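Local coordinates for lipoprotein (Mycoplasma mycoides subsp. capri, PDB 7ADK) that probably acts as a PA-clan (chymotrypsin-like) protease, consistent with cleavage of host immunoglobulins by related mycoplasma proteases, at residues D169-K174 / D181-R186; D248-G253 / I701-F706. All blocks are in the same frame, centred on the assembly; numbering follows the deposited sequence.

Interaction 1 of 2, residues D169-K174 / D181-R186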
ATOM      1  N   ASP B 169      -7.733   9.061  36.705  1.00 90.64           N
ATOM      2  CA  ASP B 169      -7.609  10.430  37.225  1.00 90.64           C
ATOM      3  C   ASP B 169      -6.452  10.585  38.212  1.00 90.64           C
ATOM      4  O   ASP B 169      -5.703  11.554  38.123  1.00 90.64           O
ATOM      5  CB  ASP B 169      -8.910  10.872  37.914  1.00 90.64           C
ATOM      6  CG  ASP B 169      -9.974  11.464  36.994  1.00 90.64           C
ATOM      7  OD1 ASP B 169      -9.668  11.845  35.850  1.00 90.64           O
ATOM      8  OD2 ASP B 169     -11.117  11.644  37.458  1.00 90.64           O
ATOM      9  N   GLU B 170      -6.247   9.651  39.138  1.00 89.95           N
ATOM     10  CA  GLU B 170      -5.092   9.734  40.042  1.00 89.95           C
ATOM     11  C   GLU B 170      -3.748   9.491  39.329  1.00 89.95           C
ATOM     12  O   GLU B 170      -2.758  10.115  39.694  1.00 89.95           O
ATOM     13  CB  GLU B 170      -5.274   8.848  41.276  1.00 89.95           C
ATOM     14  CG  GLU B 170      -5.335   7.352  40.984  1.00 89.95           C
ATOM     15  CD  GLU B 170      -5.089   6.497  42.224  1.00 89.95           C
ATOM     16  OE1 GLU B 170      -4.153   5.667  42.213  1.00 89.95           O
ATOM     17  OE2 GLU B 170      -5.806   6.676  43.230  1.00 89.95           O
ATOM     18  N   TYR B 171      -3.690   8.674  38.273  1.00 84.92           N
ATOM     19  CA  TYR B 171      -2.491   8.531  37.446  1.00 84.92           C
ATOM     20  C   TYR B 171      -2.168   9.834  36.701  1.00 84.92           C
ATOM     21  O   TYR B 171      -1.001  10.217  36.591  1.00 84.92           O
ATOM     22  CB  TYR B 171      -2.625   7.320  36.513  1.00 84.92           C
ATOM     23  CG  TYR B 171      -1.340   6.947  35.801  1.00 84.92           C
ATOM     24  CD1 TYR B 171      -0.497   5.930  36.283  1.00 84.92           C
ATOM     25  CD2 TYR B 171      -0.981   7.640  34.636  1.00 84.92           C
ATOM     26  CE1 TYR B 171       0.694   5.611  35.604  1.00 84.92           C
ATOM     27  CE2 TYR B 171       0.221   7.348  33.978  1.00 84.92           C
ATOM     28  CZ  TYR B 171       1.054   6.320  34.447  1.00 84.92           C
ATOM     29  OH  TYR B 171       2.193   6.047  33.765  1.00 84.92           O
ATOM     30  N   THR B 172      -3.173  10.591  36.254  1.00 86.63           N
ATOM     31  CA  THR B 172      -2.932  11.915  35.663  1.00 86.63           C
ATOM     32  C   THR B 172      -2.305  12.882  36.670  1.00 86.63           C
ATOM     33  O   THR B 172      -1.458  13.683  36.288  1.00 86.63           O
ATOM     34  CB  THR B 172      -4.177  12.571  35.033  1.00 86.63           C
ATOM     35  OG1 THR B 172      -5.035  13.146  35.987  1.00 86.63           O
ATOM     36  CG2 THR B 172      -5.002  11.655  34.168  1.00 86.63           C
ATOM     37  N   LYS B 173      -2.666  12.794  37.953  1.00 86.69           N
ATOM     38  CA  LYS B 173      -2.204  13.706  39.021  1.00 86.69           C
ATOM     39  C   LYS B 173      -0.865  13.305  39.658  1.00 86.69           C
ATOM     40  O   LYS B 173      -0.139  14.176  40.136  1.00 86.69           O
ATOM     41  CB  LYS B 173      -3.319  13.888  40.066  1.00 86.69           C
ATOM     42  CG  LYS B 173      -4.532  14.591  39.447  1.00 86.69           C
ATOM     43  CD  LYS B 173      -5.659  14.904  40.432  1.00 86.69           C
ATOM     44  CE  LYS B 173      -6.256  13.651  41.079  1.00 86.69           C
ATOM     45  NZ  LYS B 173      -7.368  13.997  41.989  1.00 86.69           N
ATOM     46  N   LYS B 174      -0.489  12.027  39.613  1.00 83.10           N
ATOM     47  CA  LYS B 174       0.831  11.485  39.999  1.00 83.10           C
ATOM     48  C   LYS B 174       1.996  12.150  39.255  1.00 83.10           C
ATOM     49  O   LYS B 174       1.842  12.599  38.120  1.00 83.10           O
ATOM     50  CB  LYS B 174       0.828   9.958  39.790  1.00 83.10           C
ATOM     51  CG  LYS B 174       0.138   9.229  40.951  1.00 83.10           C
ATOM     52  CD  LYS B 174      -0.057   7.729  40.706  1.00 83.10           C
ATOM     53  CE  LYS B 174      -1.015   7.178  41.764  1.00 83.10           C
ATOM     54  NZ  LYS B 174      -1.374   5.760  41.580  1.00 83.10           N
ATOM     55  N   ASP B 181       6.224   3.562  39.569  1.00 80.99           N
ATOM     56  CA  ASP B 181       5.949   2.522  40.564  1.00 80.99           C
ATOM     57  C   ASP B 181       4.613   1.786  40.331  1.00 80.99           C
ATOM     58  O   ASP B 181       4.488   0.615  40.695  1.00 80.99           O
ATOM     59  CB  ASP B 181       5.969   3.138  41.968  1.00 80.99           C
ATOM     60  CG  ASP B 181       7.323   3.641  42.476  1.00 80.99           C
ATOM     61  OD1 ASP B 181       7.319   4.353  43.507  1.00 80.99           O
ATOM     62  OD2 ASP B 181       8.387   3.286  41.928  1.00 80.99           O
ATOM     63  N   TYR B 182       3.631   2.421  39.683  1.00 82.69           N
ATOM     64  CA  TYR B 182       2.382   1.779  39.272  1.00 82.69           C
ATOM     65  C   TYR B 182       2.562   0.844  38.058  1.00 82.69           C
ATOM     66  O   TYR B 182       2.115  -0.306  38.076  1.00 82.69           O
ATOM     67  CB  TYR B 182       1.346   2.869  38.997  1.00 82.69           C
ATOM     68  CG  TYR B 182      -0.022   2.326  38.656  1.00 82.69           C
ATOM     69  CD1 TYR B 182      -0.896   1.957  39.690  1.00 82.69           C
ATOM     70  CD2 TYR B 182      -0.386   2.105  37.314  1.00 82.69           C
ATOM     71  CE1 TYR B 182      -2.126   1.356  39.385  1.00 82.69           C
ATOM     72  CE2 TYR B 182      -1.611   1.491  37.006  1.00 82.69           C
ATOM     73  CZ  TYR B 182      -2.476   1.103  38.047  1.00 82.69           C
ATOM     74  OH  TYR B 182      -3.617   0.431  37.778  1.00 82.69           O
ATOM     75  N   ASP B 183       3.235   1.324  37.012  1.00 82.39           N
ATOM     76  CA  ASP B 183       3.516   0.579  35.784  1.00 82.39           C
ATOM     77  C   ASP B 183       4.556  -0.529  35.976  1.00 82.39           C
ATOM     78  O   ASP B 183       4.432  -1.595  35.387  1.00 82.39           O
ATOM     79  CB  ASP B 183       3.998   1.534  34.688  1.00 82.39           C
ATOM     80  CG  ASP B 183       2.977   2.574  34.235  1.00 82.39           C
ATOM     81  OD1 ASP B 183       1.768   2.267  34.251  1.00 82.39           O
ATOM     82  OD2 ASP B 183       3.390   3.677  33.813  1.00 82.39           O
ATOM     83  N   ASN B 184       5.569  -0.326  36.812  1.00 80.24           N
ATOM     84  CA  ASN B 184       6.603  -1.321  37.056  1.00 80.24           C
ATOM     85  C   ASN B 184       6.063  -2.526  37.861  1.00 80.24           C
ATOM     86  O   ASN B 184       6.406  -3.660  37.549  1.00 80.24           O
ATOM     87  CB  ASN B 184       7.792  -0.615  37.713  1.00 80.24           C
ATOM     88  CG  ASN B 184       8.955  -1.541  37.970  1.00 80.24           C
ATOM     89  OD1 ASN B 184       9.730  -1.859  37.095  1.00 80.24           O
ATOM     90  ND2 ASN B 184       9.105  -1.999  39.178  1.00 80.24           N
ATOM     91  N   GLU B 185       5.134  -2.344  38.813  1.00 81.98           N
ATOM     92  CA  GLU B 185       4.513  -3.484  39.501  1.00 81.98           C
ATOM     93  C   GLU B 185       3.540  -4.286  38.610  1.00 81.98           C
ATOM     94  O   GLU B 185       3.063  -5.340  39.023  1.00 81.98           O
ATOM     95  CB  GLU B 185       3.909  -3.079  40.859  1.00 81.98           C
ATOM     96  CG  GLU B 185       2.539  -2.406  40.815  1.00 81.98           C
ATOM     97  CD  GLU B 185       1.765  -2.390  42.143  1.00 81.98           C
ATOM     98  OE1 GLU B 185       2.246  -2.902  43.166  1.00 81.98           O
ATOM     99  OE2 GLU B 185       0.625  -1.893  42.162  1.00 81.98           O
ATOM    100  N   ARG B 186       3.247  -3.812  37.396  1.00 79.69           N
ATOM    101  CA  ARG B 186       2.453  -4.472  36.348  1.00 79.69           C
ATOM    102  C   ARG B 186       3.342  -5.064  35.265  1.00 79.69           C
ATOM    103  O   ARG B 186       3.147  -6.204  34.864  1.00 79.69           O
ATOM    104  CB  ARG B 186       1.451  -3.466  35.775  1.00 79.69           C
ATOM    105  CG  ARG B 186       0.427  -3.132  36.815  1.00 79.69           C
ATOM    106  CD  ARG B 186      -0.544  -2.020  36.531  1.00 79.69           C
ATOM    107  NE  ARG B 186      -1.587  -1.959  37.565  1.00 79.69           N
ATOM    108  CZ  ARG B 186      -1.415  -1.816  38.868  1.00 79.69           C
ATOM    109  NH1 ARG B 186      -0.292  -1.434  39.393  1.00 79.69           N
ATOM    110  NH2 ARG B 186      -2.386  -2.074  39.680  1.00 79.69           N
TER
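Y171 and D183 form the polar link between the two helices. The phenol OH donates to D183 OD2 at 2.7 Å, reaching it on its syn side and 21° out of the carboxylate plane. OD2 lies at the edge of the Y171 ring, near its plane. D183 OD1 is hydrogen-bonded to Y161 OH, so two tyrosines grip one buried acid. The aromatic contact lies beside this bond. Y171 CD1 meets Y182 CD2 at 4.0 Å, and the rings lie obliquely with their centroids 6.0 Å apart and planes at 69°. Both rings have CG anti to the backbone N (chi1 -170° in Y171), which swings them into the gap between the helices, while Y182 OH binds Y161 O. Two basic groups lie near the Y182 ring. K174 extends its chain to bring NZ 4.3 Å from Y182 CD1, and the same ammonium forms a salt bridge with E170 OE1 at 2.9 Å. R186 runs extended along its own helix, laying its guanidinium over one face of the Y182 ring; its NH1 is held by Y182 O at 3.0 Å and by E185 OE2 in a second salt bridge. R179 binds the carbonyls of Y171 and T172, tying down the end of the first helix. Together these contacts make a local packing of two consecutive helices, 165-173 and 176-192, which meet at a slant across a very short link.

Interaction 2 of 2, residues D248-G253 / I701-F706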
ATOM      1  N   ASP B 248      14.597 -10.923  26.608  1.00 80.53           N
ATOM      2  CA  ASP B 248      13.375 -10.556  27.328  1.00 80.53           C
ATOM      3  C   ASP B 248      12.472  -9.641  26.480  1.00 80.53           C
ATOM      4  O   ASP B 248      12.935  -8.657  25.912  1.00 80.53           O
ATOM      5  CB  ASP B 248      13.736  -9.899  28.674  1.00 80.53           C
ATOM      6  CG  ASP B 248      14.792 -10.669  29.462  1.00 80.53           C
ATOM      7  OD1 ASP B 248      14.485 -11.757  29.973  1.00 80.53           O
ATOM      8  OD2 ASP B 248      15.937 -10.202  29.568  1.00 80.53           O
ATOM      9  N   GLY B 249      11.186  -9.946  26.398  1.00 75.84           N
ATOM     10  CA  GLY B 249      10.200  -9.211  25.614  1.00 75.84           C
ATOM     11  C   GLY B 249       9.712  -7.895  26.220  1.00 75.84           C
ATOM     12  O   GLY B 249      10.021  -7.562  27.360  1.00 75.84           O
ATOM     13  N   LYS B 250       8.944  -7.136  25.438  1.00 74.06           N
ATOM     14  CA  LYS B 250       8.560  -5.750  25.708  1.00 74.06           C
ATOM     15  C   LYS B 250       7.166  -5.419  25.135  1.00 74.06           C
ATOM     16  O   LYS B 250       6.890  -5.822  24.016  1.00 74.06           O
ATOM     17  CB  LYS B 250       9.575  -4.826  25.017  1.00 74.06           C
ATOM     18  CG  LYS B 250      11.090  -5.028  25.162  1.00 74.06           C
ATOM     19  CD  LYS B 250      11.708  -4.576  26.475  1.00 74.06           C
ATOM     20  CE  LYS B 250      13.232  -4.517  26.398  1.00 74.06           C
ATOM     21  NZ  LYS B 250      13.871  -5.834  26.335  1.00 74.06           N
ATOM     22  N   VAL B 251       6.374  -4.585  25.826  1.00 73.47           N
ATOM     23  CA  VAL B 251       5.151  -3.851  25.369  1.00 73.47           C
ATOM     24  C   VAL B 251       4.936  -2.608  26.277  1.00 73.47           C
ATOM     25  O   VAL B 251       5.693  -2.453  27.234  1.00 73.47           O
ATOM     26  CB  VAL B 251       3.875  -4.733  25.371  1.00 73.47           C
ATOM     27  CG1 VAL B 251       2.769  -4.143  24.506  1.00 73.47           C
ATOM     28  CG2 VAL B 251       4.050  -6.169  24.873  1.00 73.47           C
ATOM     29  N   SER B 252       3.972  -1.705  26.026  1.00 74.26           N
ATOM     30  CA  SER B 252       3.391  -0.810  27.062  1.00 74.26           C
ATOM     31  C   SER B 252       1.988  -0.284  26.716  1.00 74.26           C
ATOM     32  O   SER B 252       1.821   0.498  25.777  1.00 74.26           O
ATOM     33  CB  SER B 252       4.301   0.377  27.372  1.00 74.26           C
ATOM     34  OG  SER B 252       3.647   1.344  28.168  1.00 74.26           O
ATOM     35  N   GLY B 253       0.984  -0.678  27.500  1.00 72.77           N
ATOM     36  CA  GLY B 253      -0.437  -0.379  27.301  1.00 72.77           C
ATOM     37  C   GLY B 253      -0.876   0.984  27.832  1.00 72.77           C
ATOM     38  O   GLY B 253      -1.881   1.078  28.534  1.00 72.77           O
ATOM     39  N   ILE B 701       8.692   0.413  29.830  1.00 67.33           N
ATOM     40  CA  ILE B 701       9.464   0.174  31.061  1.00 67.33           C
ATOM     41  C   ILE B 701      10.788  -0.546  30.779  1.00 67.33           C
ATOM     42  O   ILE B 701      11.810  -0.226  31.376  1.00 67.33           O
ATOM     43  CB  ILE B 701       8.609  -0.613  32.078  1.00 67.33           C
ATOM     44  CG1 ILE B 701       7.347   0.149  32.522  1.00 67.33           C
ATOM     45  CG2 ILE B 701       9.414  -1.077  33.298  1.00 67.33           C
ATOM     46  CD1 ILE B 701       7.582   1.363  33.397  1.00 67.33           C
ATOM     47  N   GLY B 702      10.794  -1.514  29.865  1.00 67.62           N
ATOM     48  CA  GLY B 702      11.917  -2.423  29.653  1.00 67.62           C
ATOM     49  C   GLY B 702      13.207  -1.740  29.240  1.00 67.62           C
ATOM     50  O   GLY B 702      14.258  -2.013  29.809  1.00 67.62           O
ATOM     51  N   TYR B 703      13.151  -0.855  28.250  1.00 65.78           N
ATOM     52  CA  TYR B 703      14.321  -0.120  27.767  1.00 65.78           C
ATOM     53  C   TYR B 703      14.738   1.078  28.639  1.00 65.78           C
ATOM     54  O   TYR B 703      15.878   1.528  28.532  1.00 65.78           O
ATOM     55  CB  TYR B 703      14.056   0.335  26.331  1.00 65.78           C
ATOM     56  CG  TYR B 703      14.049  -0.754  25.280  1.00 65.78           C
ATOM     57  CD1 TYR B 703      15.157  -1.605  25.165  1.00 65.78           C
ATOM     58  CD2 TYR B 703      12.988  -0.874  24.370  1.00 65.78           C
ATOM     59  CE1 TYR B 703      15.201  -2.592  24.170  1.00 65.78           C
ATOM     60  CE2 TYR B 703      13.029  -1.857  23.366  1.00 65.78           C
ATOM     61  CZ  TYR B 703      14.130  -2.728  23.270  1.00 65.78           C
ATOM     62  OH  TYR B 703      14.153  -3.707  22.332  1.00 65.78           O
ATOM     63  N   ARG B 704      13.854   1.630  29.477  1.00 67.29           N
ATOM     64  CA  ARG B 704      14.149   2.820  30.287  1.00 67.29           C
ATOM     65  C   ARG B 704      15.183   2.546  31.379  1.00 67.29           C
ATOM     66  O   ARG B 704      15.016   1.645  32.195  1.00 67.29           O
ATOM     67  CB  ARG B 704      12.847   3.357  30.892  1.00 67.29           C
ATOM     68  CG  ARG B 704      12.968   4.785  31.439  1.00 67.29           C
ATOM     69  CD  ARG B 704      11.826   5.122  32.396  1.00 67.29           C
ATOM     70  NE  ARG B 704      10.508   4.810  31.829  1.00 67.29           N
ATOM     71  CZ  ARG B 704       9.336   5.109  32.347  1.00 67.29           C
ATOM     72  NH1 ARG B 704       9.193   5.849  33.396  1.00 67.29           N
ATOM     73  NH2 ARG B 704       8.251   4.680  31.785  1.00 67.29           N
ATOM     74  N   SER B 705      16.188   3.410  31.483  1.00 67.81           N
ATOM     75  CA  SER B 705      17.142   3.438  32.603  1.00 67.81           C
ATOM     76  C   SER B 705      16.772   4.500  33.635  1.00 67.81           C
ATOM     77  O   SER B 705      16.747   4.202  34.828  1.00 67.81           O
ATOM     78  CB  SER B 705      18.577   3.649  32.109  1.00 67.81           C
ATOM     79  OG  SER B 705      19.540   3.670  33.140  1.00 67.81           O
ATOM     80  N   PHE B 706      16.519   5.742  33.211  1.00 69.99           N
ATOM     81  CA  PHE B 706      16.279   6.859  34.122  1.00 69.99           C
ATOM     82  C   PHE B 706      14.795   6.943  34.461  1.00 69.99           C
ATOM     83  O   PHE B 706      13.961   7.358  33.666  1.00 69.99           O
ATOM     84  CB  PHE B 706      16.817   8.146  33.510  1.00 69.99           C
ATOM     85  CG  PHE B 706      18.307   8.093  33.266  1.00 69.99           C
ATOM     86  CD1 PHE B 706      19.209   8.117  34.345  1.00 69.99           C
ATOM     87  CD2 PHE B 706      18.792   7.936  31.956  1.00 69.99           C
ATOM     88  CE1 PHE B 706      20.582   7.990  34.099  1.00 69.99           C
ATOM     89  CE2 PHE B 706      20.167   7.842  31.713  1.00 69.99           C
ATOM     90  CZ  PHE B 706      21.065   7.865  32.789  1.00 69.99           C
TER
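K250, in an extended run of backbone, passes G702, in a short turn of helical conformation, with their CA atoms 6.2 Å apart and no hydrogen bond between the segments. The lysine carries the contact. Its CD lies 3.8 Å from G702 CA, where the glycine presents only backbone to the passing chain. Bends at chi2 (-77°) and chi4 (-71°) fold the chain over one face of the Y703 ring. CE rests above the centre, 3.6 Å from the ring centroid, in a CH-pi contact. NZ is 4.6 Å from the same centroid and 29° off the ring normal, an off-centre cation-pi interaction. The ammonium also donates to D248 O at 3.0 Å, coming from above the carbonyl plane, and to S227 OG. Y703 is steadied at its far end, where N778 ND2 donates a hydrogen bond to its OH. Q700 holds both segments, binding V251 O through NE2 and Y703 N through OE1. The charge of this buried lysine would be met largely by two neutral oxygens and, more weakly, by the off-centre pi face. Its chemistry is thus split: the methylenes pack on G702 and the ring, while the ammonium is held by D248 O and S227 OG.

How the interactions relate
Interaction 1 closes locally within the N-terminal helices, whereas interaction 2 joins a loop before the first strand to a loop more than 400 residues later, within the peptidase family region. Their centres are 15 Å apart, and they meet directly through I701, whose CD1 packs 3.8 Å from D183 CB and whose CG2 lies 3.9 Å from N184 OD1. Helix 176-192 serves both: its segment 181-186 faces helix 165-173, and further along Y187 touches K250 and I701. L254, next after segment 248-253, packs on Y171 and D183. The two contacts thus abut, with helix 176-192 touching both helix 165-173 and the loops of 248-253 and 701-706.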